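Local coordinates for protein ethylbenzene dehydrogenase alpha-subunit (Aromatoleum aromaticum, PDB 2IVF) that serves as the molybdenum-containing alpha-subunit of a molybdopterin oxidoreductase, carrying two pterin guanine dinucleotide cofactors and an iron-sulfur cluster, at residues Q328-F342 with H808-L822. Residues are numbered along the deposited sequence; the frame is centred on the assembly and turned at random.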
ATOM      1  N   GLN A 328      23.985 -32.208   1.310  1.00 20.39           N
ATOM      2  CA  GLN A 328      22.867 -31.554   0.686  1.00 20.59           C
ATOM      3  C   GLN A 328      23.157 -31.044  -0.701  1.00 19.82           C
ATOM      4  O   GLN A 328      22.228 -30.774  -1.441  1.00 18.76           O
ATOM      5  CB  GLN A 328      22.375 -30.368   1.538  1.00 21.23           C
ATOM      6  CG  GLN A 328      21.784 -30.707   2.892  1.00 22.37           C
ATOM      7  CD  GLN A 328      20.391 -31.302   2.771  1.00 23.00           C
ATOM      8  OE1 GLN A 328      19.524 -30.725   2.128  1.00 20.98           O
ATOM      9  NE2 GLN A 328      20.185 -32.474   3.358  1.00 24.01           N
ATOM     10  N   THR A 329      24.435 -30.905  -1.052  1.00 20.12           N
ATOM     11  CA  THR A 329      24.811 -30.127  -2.223  1.00 20.16           C
ATOM     12  C   THR A 329      25.797 -30.842  -3.120  1.00 19.34           C
ATOM     13  O   THR A 329      26.270 -31.925  -2.806  1.00 18.47           O
ATOM     14  CB  THR A 329      25.461 -28.782  -1.844  1.00 19.79           C
ATOM     15  OG1 THR A 329      26.822 -29.036  -1.477  1.00 20.59           O
ATOM     16  CG2 THR A 329      24.710 -28.077  -0.711  1.00 19.30           C
ATOM     17  N   ASP A 330      26.066 -30.201  -4.259  1.00 19.15           N
ATOM     18  CA  ASP A 330      26.997 -30.716  -5.225  1.00 20.22           C
ATOM     19  C   ASP A 330      28.420 -30.311  -4.887  1.00 20.43           C
ATOM     20  O   ASP A 330      29.329 -30.687  -5.604  1.00 19.50           O
ATOM     21  CB  ASP A 330      26.614 -30.309  -6.652  1.00 20.08           C
ATOM     22  CG  ASP A 330      26.737 -28.820  -6.922  1.00 21.26           C
ATOM     23  OD1 ASP A 330      26.718 -28.017  -5.953  1.00 21.61           O
ATOM     24  OD2 ASP A 330      26.845 -28.459  -8.132  1.00 18.03           O
ATOM     25  N   LEU A 331      28.623 -29.581  -3.784  1.00 20.01           N
ATOM     26  CA  LEU A 331      29.969 -29.115  -3.457  1.00 21.22           C
ATOM     27  C   LEU A 331      31.015 -30.240  -3.368  1.00 21.26           C
ATOM     28  O   LEU A 331      32.156 -30.041  -3.747  1.00 21.24           O
ATOM     29  CB  LEU A 331      29.989 -28.211  -2.201  1.00 21.32           C
ATOM     30  CG  LEU A 331      29.203 -26.893  -2.211  1.00 24.34           C
ATOM     31  CD1 LEU A 331      29.779 -25.982  -1.121  1.00 27.31           C
ATOM     32  CD2 LEU A 331      29.177 -26.207  -3.534  1.00 26.89           C
ATOM     33  N   PRO A 332      30.658 -31.424  -2.832  1.00 21.93           N
ATOM     34  CA  PRO A 332      31.644 -32.518  -2.893  1.00 20.80           C
ATOM     35  C   PRO A 332      31.672 -33.354  -4.181  1.00 20.15           C
ATOM     36  O   PRO A 332      32.447 -34.288  -4.249  1.00 20.41           O
ATOM     37  CB  PRO A 332      31.218 -33.412  -1.727  1.00 21.38           C
ATOM     38  CG  PRO A 332      29.767 -33.256  -1.700  1.00 20.99           C
ATOM     39  CD  PRO A 332      29.484 -31.809  -2.014  1.00 21.74           C
ATOM     40  N   LEU A 333      30.848 -33.055  -5.182  1.00 19.99           N
ATOM     41  CA  LEU A 333      30.844 -33.901  -6.376  1.00 19.86           C
ATOM     42  C   LEU A 333      32.030 -33.526  -7.237  1.00 20.18           C
ATOM     43  O   LEU A 333      32.416 -32.350  -7.303  1.00 19.84           O
ATOM     44  CB  LEU A 333      29.553 -33.785  -7.174  1.00 20.12           C
ATOM     45  CG  LEU A 333      28.298 -34.336  -6.483  1.00 20.67           C
ATOM     46  CD1 LEU A 333      27.072 -34.124  -7.347  1.00 19.17           C
ATOM     47  CD2 LEU A 333      28.427 -35.840  -6.143  1.00 17.57           C
ATOM     48  N   LEU A 334      32.583 -34.533  -7.893  1.00 20.04           N
ATOM     49  CA  LEU A 334      33.791 -34.370  -8.682  1.00 21.10           C
ATOM     50  C   LEU A 334      33.513 -33.915 -10.105  1.00 21.70           C
ATOM     51  O   LEU A 334      32.569 -34.370 -10.767  1.00 22.38           O
ATOM     52  CB  LEU A 334      34.558 -35.661  -8.709  1.00 21.01           C
ATOM     53  CG  LEU A 334      35.124 -36.175  -7.387  1.00 22.20           C
ATOM     54  CD1 LEU A 334      35.706 -37.595  -7.655  1.00 18.06           C
ATOM     55  CD2 LEU A 334      36.207 -35.234  -6.850  1.00 23.33           C
ATOM     56  N   VAL A 335      34.378 -33.010 -10.549  1.00 21.86           N
ATOM     57  CA  VAL A 335      34.310 -32.383 -11.830  1.00 21.82           C
ATOM     58  C   VAL A 335      35.639 -32.643 -12.509  1.00 22.04           C
ATOM     59  O   VAL A 335      36.687 -32.656 -11.866  1.00 22.25           O
ATOM     60  CB  VAL A 335      34.022 -30.861 -11.687  1.00 21.69           C
ATOM     61  CG1 VAL A 335      33.968 -30.213 -13.042  1.00 22.26           C
ATOM     62  CG2 VAL A 335      32.720 -30.647 -10.971  1.00 19.51           C
ATOM     63  N   ARG A 336      35.567 -32.916 -13.801  1.00 22.53           N
ATOM     64  CA  ARG A 336      36.712 -33.223 -14.627  1.00 22.85           C
ATOM     65  C   ARG A 336      37.415 -31.921 -14.958  1.00 23.33           C
ATOM     66  O   ARG A 336      36.766 -30.940 -15.339  1.00 23.95           O
ATOM     67  CB  ARG A 336      36.248 -33.903 -15.920  1.00 22.60           C
ATOM     68  CG  ARG A 336      35.608 -35.278 -15.722  1.00 22.98           C
ATOM     69  CD  ARG A 336      35.128 -35.906 -17.023  1.00 22.42           C
ATOM     70  NE  ARG A 336      36.158 -35.934 -18.052  1.00 24.97           N
ATOM     71  CZ  ARG A 336      36.077 -36.627 -19.189  1.00 23.07           C
ATOM     72  NH1 ARG A 336      35.028 -37.381 -19.468  1.00 23.07           N
ATOM     73  NH2 ARG A 336      37.054 -36.547 -20.063  1.00 22.41           N
ATOM     74  N   MET A 337      38.731 -31.893 -14.798  1.00 24.50           N
ATOM     75  CA  MET A 337      39.510 -30.689 -15.103  1.00 25.49           C
ATOM     76  C   MET A 337      39.766 -30.507 -16.599  1.00 26.41           C
ATOM     77  O   MET A 337      40.190 -29.431 -17.025  1.00 27.84           O
ATOM     78  CB  MET A 337      40.827 -30.687 -14.333  1.00 26.05           C
ATOM     79  CG  MET A 337      40.650 -30.502 -12.833  1.00 28.17           C
ATOM     80  SD  MET A 337      39.991 -28.895 -12.457  1.00 36.10           S
ATOM     81  CE  MET A 337      38.212 -29.172 -12.451  1.00 35.87           C
ATOM     82  N   ASP A 338      39.501 -31.535 -17.397  1.00 26.14           N
ATOM     83  CA  ASP A 338      39.618 -31.401 -18.842  1.00 26.09           C
ATOM     84  C   ASP A 338      38.350 -30.862 -19.538  1.00 26.46           C
ATOM     85  O   ASP A 338      38.467 -30.014 -20.430  1.00 27.85           O
ATOM     86  CB  ASP A 338      40.079 -32.720 -19.462  1.00 25.96           C
ATOM     87  CG  ASP A 338      39.112 -33.872 -19.234  1.00 26.32           C
ATOM     88  OD1 ASP A 338      38.209 -33.764 -18.389  1.00 28.07           O
ATOM     89  OD2 ASP A 338      39.270 -34.906 -19.917  1.00 25.75           O
ATOM     90  N   THR A 339      37.164 -31.346 -19.170  1.00 25.45           N
ATOM     91  CA  THR A 339      35.923 -30.939 -19.856  1.00 24.77           C
ATOM     92  C   THR A 339      35.088 -29.942 -19.033  1.00 24.61           C
ATOM     93  O   THR A 339      34.244 -29.225 -19.577  1.00 24.12           O
ATOM     94  CB  THR A 339      35.004 -32.139 -20.183  1.00 24.48           C
ATOM     95  OG1 THR A 339      34.537 -32.746 -18.971  1.00 22.46           O
ATOM     96  CG2 THR A 339      35.720 -33.185 -21.049  1.00 24.34           C
ATOM     97  N   GLY A 340      35.332 -29.886 -17.726  1.00 24.14           N
ATOM     98  CA  GLY A 340      34.571 -29.028 -16.845  1.00 24.35           C
ATOM     99  C   GLY A 340      33.230 -29.622 -16.445  1.00 23.75           C
ATOM    100  O   GLY A 340      32.385 -28.958 -15.866  1.00 22.94           O
ATOM    101  N   LYS A 341      33.046 -30.890 -16.752  1.00 23.85           N
ATOM    102  CA  LYS A 341      31.763 -31.524 -16.526  1.00 24.19           C
ATOM    103  C   LYS A 341      31.883 -32.514 -15.385  1.00 23.20           C
ATOM    104  O   LYS A 341      32.962 -33.074 -15.140  1.00 21.78           O
ATOM    105  CB  LYS A 341      31.279 -32.170 -17.847  1.00 24.53           C
ATOM    106  CG  LYS A 341      30.486 -31.143 -18.708  1.00 25.27           C
ATOM    107  CD  LYS A 341      30.576 -31.397 -20.173  1.00 26.50           C
ATOM    108  CE  LYS A 341      30.071 -30.201 -20.998  1.00 26.20           C
ATOM    109  NZ  LYS A 341      28.751 -29.649 -20.566  1.00 26.52           N
ATOM    110  N   PHE A 342      30.789 -32.708 -14.660  1.00 22.91           N
ATOM    111  CA  PHE A 342      30.789 -33.681 -13.572  1.00 22.87           C
ATOM    112  C   PHE A 342      31.354 -35.020 -14.074  1.00 22.94           C
ATOM    113  O   PHE A 342      31.035 -35.479 -15.194  1.00 21.60           O
ATOM    114  CB  PHE A 342      29.391 -33.900 -12.999  1.00 23.44           C
ATOM    115  CG  PHE A 342      28.853 -32.738 -12.199  1.00 22.56           C
ATOM    116  CD1 PHE A 342      29.311 -32.480 -10.914  1.00 22.53           C
ATOM    117  CD2 PHE A 342      27.852 -31.928 -12.728  1.00 22.68           C
ATOM    118  CE1 PHE A 342      28.804 -31.413 -10.170  1.00 22.89           C
ATOM    119  CE2 PHE A 342      27.334 -30.881 -12.020  1.00 22.87           C
ATOM    120  CZ  PHE A 342      27.808 -30.608 -10.712  1.00 23.93           C
ATOM    121  N   HIS A 808      19.778 -32.267 -11.887  1.00 20.31           N
ATOM    122  CA  HIS A 808      20.825 -33.042 -12.550  1.00 19.46           C
ATOM    123  C   HIS A 808      21.647 -33.933 -11.590  1.00 19.30           C
ATOM    124  O   HIS A 808      21.793 -35.152 -11.823  1.00 20.26           O
ATOM    125  CB  HIS A 808      21.751 -32.069 -13.263  1.00 20.11           C
ATOM    126  CG  HIS A 808      22.690 -32.710 -14.234  1.00 19.82           C
ATOM    127  ND1 HIS A 808      22.257 -33.361 -15.372  1.00 21.71           N
ATOM    128  CD2 HIS A 808      24.047 -32.778 -14.254  1.00 21.07           C
ATOM    129  CE1 HIS A 808      23.305 -33.811 -16.045  1.00 22.38           C
ATOM    130  NE2 HIS A 808      24.404 -33.460 -15.394  1.00 20.35           N
ATOM    131  N   THR A 809      22.192 -33.303 -10.560  1.00 18.89           N
ATOM    132  CA  THR A 809      23.053 -33.941  -9.543  1.00 19.27           C
ATOM    133  C   THR A 809      22.311 -34.620  -8.400  1.00 19.20           C
ATOM    134  O   THR A 809      22.947 -35.261  -7.529  1.00 18.58           O
ATOM    135  CB  THR A 809      23.981 -32.919  -8.882  1.00 18.00           C
ATOM    136  OG1 THR A 809      23.205 -31.903  -8.223  1.00 17.77           O
ATOM    137  CG2 THR A 809      24.945 -32.299  -9.907  1.00 19.48           C
ATOM    138  N   ARG A 810      20.987 -34.459  -8.389  1.00 20.36           N
ATOM    139  CA  ARG A 810      20.101 -34.893  -7.292  1.00 20.10           C
ATOM    140  C   ARG A 810      20.325 -34.140  -5.982  1.00 21.19           C
ATOM    141  O   ARG A 810      19.790 -34.502  -4.931  1.00 20.44           O
ATOM    142  CB  ARG A 810      20.185 -36.385  -7.049  1.00 21.00           C
ATOM    143  CG  ARG A 810      19.503 -37.208  -8.133  1.00 20.49           C
ATOM    144  CD  ARG A 810      17.957 -37.153  -8.004  1.00 23.59           C
ATOM    145  NE  ARG A 810      17.313 -37.635  -9.235  1.00 25.32           N
ATOM    146  CZ  ARG A 810      16.989 -38.898  -9.463  1.00 27.65           C
ATOM    147  NH1 ARG A 810      17.229 -39.821  -8.558  1.00 30.19           N
ATOM    148  NH2 ARG A 810      16.431 -39.251 -10.619  1.00 28.19           N
ATOM    149  N   ARG A 811      21.125 -33.090  -6.064  1.00 21.32           N
ATOM    150  CA  ARG A 811      21.462 -32.276  -4.917  1.00 20.38           C
ATOM    151  C   ARG A 811      21.195 -30.811  -5.166  1.00 20.86           C
ATOM    152  O   ARG A 811      20.801 -30.402  -6.260  1.00 19.36           O
ATOM    153  CB  ARG A 811      22.920 -32.499  -4.549  1.00 20.12           C
ATOM    154  CG  ARG A 811      23.165 -33.907  -4.051  1.00 19.75           C
ATOM    155  CD  ARG A 811      24.492 -34.514  -4.505  1.00 20.67           C
ATOM    156  NE  ARG A 811      24.645 -35.732  -3.728  1.00 21.34           N
ATOM    157  CZ  ARG A 811      24.040 -36.887  -3.996  1.00 21.59           C
ATOM    158  NH1 ARG A 811      23.323 -37.040  -5.102  1.00 23.23           N
ATOM    159  NH2 ARG A 811      24.208 -37.913  -3.178  1.00 20.91           N
ATOM    160  N   ALA A 812      21.312 -30.015  -4.099  1.00 20.41           N
ATOM    161  CA  ALA A 812      21.183 -28.572  -4.230  1.00 20.56           C
ATOM    162  C   ALA A 812      22.461 -28.199  -4.972  1.00 20.95           C
ATOM    163  O   ALA A 812      23.543 -28.425  -4.462  1.00 21.38           O
ATOM    164  CB  ALA A 812      21.103 -27.913  -2.907  1.00 19.64           C
ATOM    165  N   GLN A 813      22.307 -27.650  -6.163  1.00 19.63           N
ATOM    166  CA  GLN A 813      23.348 -27.708  -7.163  1.00 20.82           C
ATOM    167  C   GLN A 813      23.839 -26.327  -7.521  1.00 20.41           C
ATOM    168  O   GLN A 813      23.127 -25.565  -8.131  1.00 19.67           O
ATOM    169  CB  GLN A 813      22.823 -28.396  -8.393  1.00 20.47           C
ATOM    170  CG  GLN A 813      23.889 -28.609  -9.408  1.00 20.48           C
ATOM    171  CD  GLN A 813      23.437 -29.402 -10.588  1.00 21.89           C
ATOM    172  OE1 GLN A 813      22.505 -30.201 -10.481  1.00 20.87           O
ATOM    173  NE2 GLN A 813      24.107 -29.211 -11.724  1.00 21.24           N
ATOM    174  N   PHE A 814      25.051 -26.012  -7.076  1.00 21.41           N
ATOM    175  CA  PHE A 814      25.690 -24.743  -7.378  1.00 21.22           C
ATOM    176  C   PHE A 814      26.530 -24.703  -8.620  1.00 21.56           C
ATOM    177  O   PHE A 814      26.801 -23.607  -9.098  1.00 22.25           O
ATOM    178  CB  PHE A 814      26.468 -24.300  -6.175  1.00 21.77           C
ATOM    179  CG  PHE A 814      25.582 -24.120  -5.006  1.00 21.50           C
ATOM    180  CD1 PHE A 814      24.833 -22.974  -4.887  1.00 20.98           C
ATOM    181  CD2 PHE A 814      25.383 -25.140  -4.117  1.00 21.29           C
ATOM    182  CE1 PHE A 814      23.939 -22.818  -3.877  1.00 24.01           C
ATOM    183  CE2 PHE A 814      24.484 -24.983  -3.095  1.00 22.95           C
ATOM    184  CZ  PHE A 814      23.771 -23.807  -2.971  1.00 23.91           C
ATOM    185  N   TYR A 815      26.917 -25.870  -9.131  1.00 21.46           N
ATOM    186  CA  TYR A 815      27.662 -25.958 -10.387  1.00 21.35           C
ATOM    187  C   TYR A 815      26.757 -26.403 -11.539  1.00 21.45           C
ATOM    188  O   TYR A 815      26.284 -27.545 -11.553  1.00 22.22           O
ATOM    189  CB  TYR A 815      28.863 -26.864 -10.186  1.00 20.39           C
ATOM    190  CG  TYR A 815      29.856 -26.858 -11.318  1.00 19.56           C
ATOM    191  CD1 TYR A 815      30.535 -25.701 -11.671  1.00 18.55           C
ATOM    192  CD2 TYR A 815      30.132 -28.001 -12.019  1.00 17.53           C
ATOM    193  CE1 TYR A 815      31.456 -25.701 -12.739  1.00 19.18           C
ATOM    194  CE2 TYR A 815      31.033 -28.001 -13.065  1.00 17.75           C
ATOM    195  CZ  TYR A 815      31.702 -26.861 -13.414  1.00 17.87           C
ATOM    196  OH  TYR A 815      32.627 -26.879 -14.455  1.00 17.95           O
ATOM    197  N   LEU A 816      26.494 -25.507 -12.496  1.00 21.36           N
ATOM    198  CA  LEU A 816      25.661 -25.853 -13.673  1.00 21.41           C
ATOM    199  C   LEU A 816      26.595 -26.054 -14.842  1.00 22.06           C
ATOM    200  O   LEU A 816      27.121 -25.097 -15.400  1.00 22.87           O
ATOM    201  CB  LEU A 816      24.619 -24.787 -13.969  1.00 22.50           C
ATOM    202  CG  LEU A 816      23.747 -24.453 -12.747  1.00 20.59           C
ATOM    203  CD1 LEU A 816      22.859 -23.219 -13.000  1.00 20.80           C
ATOM    204  CD2 LEU A 816      22.866 -25.633 -12.338  1.00 19.70           C
ATOM    205  N   ASP A 817      26.827 -27.310 -15.173  1.00 21.59           N
ATOM    206  CA  ASP A 817      27.890 -27.670 -16.141  1.00 21.29           C
ATOM    207  C   ASP A 817      27.399 -27.807 -17.583  1.00 21.11           C
ATOM    208  O   ASP A 817      28.057 -28.408 -18.411  1.00 21.98           O
ATOM    209  CB  ASP A 817      28.684 -28.875 -15.650  1.00 20.85           C
ATOM    210  CG  ASP A 817      27.951 -30.203 -15.823  1.00 21.24           C
ATOM    211  OD1 ASP A 817      26.687 -30.227 -15.813  1.00 23.00           O
ATOM    212  OD2 ASP A 817      28.642 -31.222 -15.983  1.00 22.25           O
ATOM    213  N   HIS A 818      26.248 -27.203 -17.847  1.00 22.21           N
ATOM    214  CA  HIS A 818      25.634 -27.086 -19.158  1.00 21.63           C
ATOM    215  C   HIS A 818      26.510 -26.144 -19.977  1.00 21.59           C
ATOM    216  O   HIS A 818      26.958 -25.114 -19.482  1.00 20.53           O
ATOM    217  CB  HIS A 818      24.223 -26.503 -18.936  1.00 22.71           C
ATOM    218  CG  HIS A 818      23.376 -26.397 -20.161  1.00 23.13           C
ATOM    219  ND1 HIS A 818      23.611 -25.472 -21.158  1.00 24.62           N
ATOM    220  CD2 HIS A 818      22.252 -27.064 -20.525  1.00 25.09           C
ATOM    221  CE1 HIS A 818      22.697 -25.609 -22.108  1.00 24.05           C
ATOM    222  NE2 HIS A 818      21.860 -26.571 -21.749  1.00 22.52           N
ATOM    223  N   ASP A 819      26.722 -26.489 -21.243  1.00 21.06           N
ATOM    224  CA  ASP A 819      27.594 -25.721 -22.159  1.00 21.59           C
ATOM    225  C   ASP A 819      27.344 -24.229 -22.191  1.00 21.37           C
ATOM    226  O   ASP A 819      28.289 -23.447 -22.170  1.00 22.20           O
ATOM    227  CB  ASP A 819      27.487 -26.287 -23.580  1.00 20.89           C
ATOM    228  CG  ASP A 819      28.092 -27.680 -23.699  1.00 23.82           C
ATOM    229  OD1 ASP A 819      28.931 -28.054 -22.846  1.00 24.32           O
ATOM    230  OD2 ASP A 819      27.751 -28.389 -24.675  1.00 22.24           O
ATOM    231  N   TRP A 820      26.081 -23.828 -22.220  1.00 21.70           N
ATOM    232  CA  TRP A 820      25.751 -22.406 -22.251  1.00 22.25           C
ATOM    233  C   TRP A 820      26.260 -21.691 -21.008  1.00 21.56           C
ATOM    234  O   TRP A 820      26.767 -20.562 -21.081  1.00 22.61           O
ATOM    235  CB  TRP A 820      24.249 -22.199 -22.343  1.00 22.45           C
ATOM    236  CG  TRP A 820      23.637 -22.524 -23.679  1.00 23.58           C
ATOM    237  CD1 TRP A 820      24.094 -23.347 -24.620  1.00 23.26           C
ATOM    238  CD2 TRP A 820      22.346 -22.093 -24.104  1.00 23.69           C
ATOM    239  NE1 TRP A 820      23.202 -23.411 -25.675  1.00 23.80           N
ATOM    240  CE2 TRP A 820      22.109 -22.650 -25.361  1.00 24.32           C
ATOM    241  CE3 TRP A 820      21.381 -21.265 -23.539  1.00 24.35           C
ATOM    242  CZ2 TRP A 820      20.944 -22.390 -26.081  1.00 23.46           C
ATOM    243  CZ3 TRP A 820      20.224 -21.016 -24.243  1.00 23.50           C
ATOM    244  CH2 TRP A 820      20.014 -21.582 -25.491  1.00 23.69           C
ATOM    245  N   TYR A 821      26.063 -22.307 -19.849  1.00 22.21           N
ATOM    246  CA  TYR A 821      26.547 -21.743 -18.587  1.00 22.09           C
ATOM    247  C   TYR A 821      28.063 -21.712 -18.435  1.00 22.73           C
ATOM    248  O   TYR A 821      28.646 -20.704 -18.012  1.00 22.59           O
ATOM    249  CB  TYR A 821      25.894 -22.453 -17.390  1.00 23.01           C
ATOM    250  CG  TYR A 821      24.466 -21.998 -17.209  1.00 21.42           C
ATOM    251  CD1 TYR A 821      23.481 -22.364 -18.123  1.00 20.21           C
ATOM    252  CD2 TYR A 821      24.106 -21.181 -16.137  1.00 22.21           C
ATOM    253  CE1 TYR A 821      22.192 -21.941 -17.974  1.00 22.48           C
ATOM    254  CE2 TYR A 821      22.847 -20.767 -15.992  1.00 22.47           C
ATOM    255  CZ  TYR A 821      21.893 -21.129 -16.896  1.00 20.44           C
ATOM    256  OH  TYR A 821      20.639 -20.684 -16.710  1.00 25.01           O
ATOM    257  N   LEU A 822      28.699 -22.804 -18.822  1.00 22.48           N
ATOM    258  CA  LEU A 822      30.131 -22.874 -18.894  1.00 22.80           C
ATOM    259  C   LEU A 822      30.677 -21.704 -19.758  1.00 23.83           C
ATOM    260  O   LEU A 822      31.533 -20.935 -19.305  1.00 23.60           O
ATOM    261  CB  LEU A 822      30.527 -24.233 -19.484  1.00 22.87           C
ATOM    262  CG  LEU A 822      30.444 -25.476 -18.584  1.00 22.67           C
ATOM    263  CD1 LEU A 822      30.859 -26.765 -19.368  1.00 22.51           C
ATOM    264  CD2 LEU A 822      31.358 -25.269 -17.392  1.00 22.62           C
TER
HETATM  265  O   HOH W   1      26.277 -34.386  -1.716  1.00 22.61           O
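The ammonium group of Lys341 is gripped twice by 808-822: NZ lies 2.6 Å from Asp817 O, nearly along the carbonyl axis, and forms a salt bridge to Asp819 OD1 from above the carboxylate plane. A bend at chi4 (-48°) turns NZ to these two acceptors. Asp817 answers with its side chain, its OD2 accepting Phe342 N at 2.9 Å on the anti side, though well out of the carboxylate plane, while its OD1 is held by Tyr949. Buried carboxylates can thus join two segments that share no more than a single beta bridge, and Asp330 illustrates the same principle. Its OD1 takes Phe814 N from above the carboxylate plane, whereas OD2 receives Tyr815 N at 2.8 Å through the syn lone pair; a chi1 of 67° swings the group toward these two amides. The Phe342 ring is held between Thr809 and Tyr815. Thr809 CG2 sits over one face, a CH-pi contact 3.8 Å from the centroid, and the edge of Tyr815 meets the opposite face in a T-shaped stack with planes at 82°. Beyond that ring, Tyr815 OH donates to Gly340 O at 2.5 Å, and Val335 CG1 packs obliquely against Tyr815 CE2. At the far end Ala812 N bonds to Gln328 O and Asp330 N to Ala812 O, the pattern of an isolated beta bridge, here joining the end of helix 322-328 to a distant loop of this molybdopterin oxidoreductase chain.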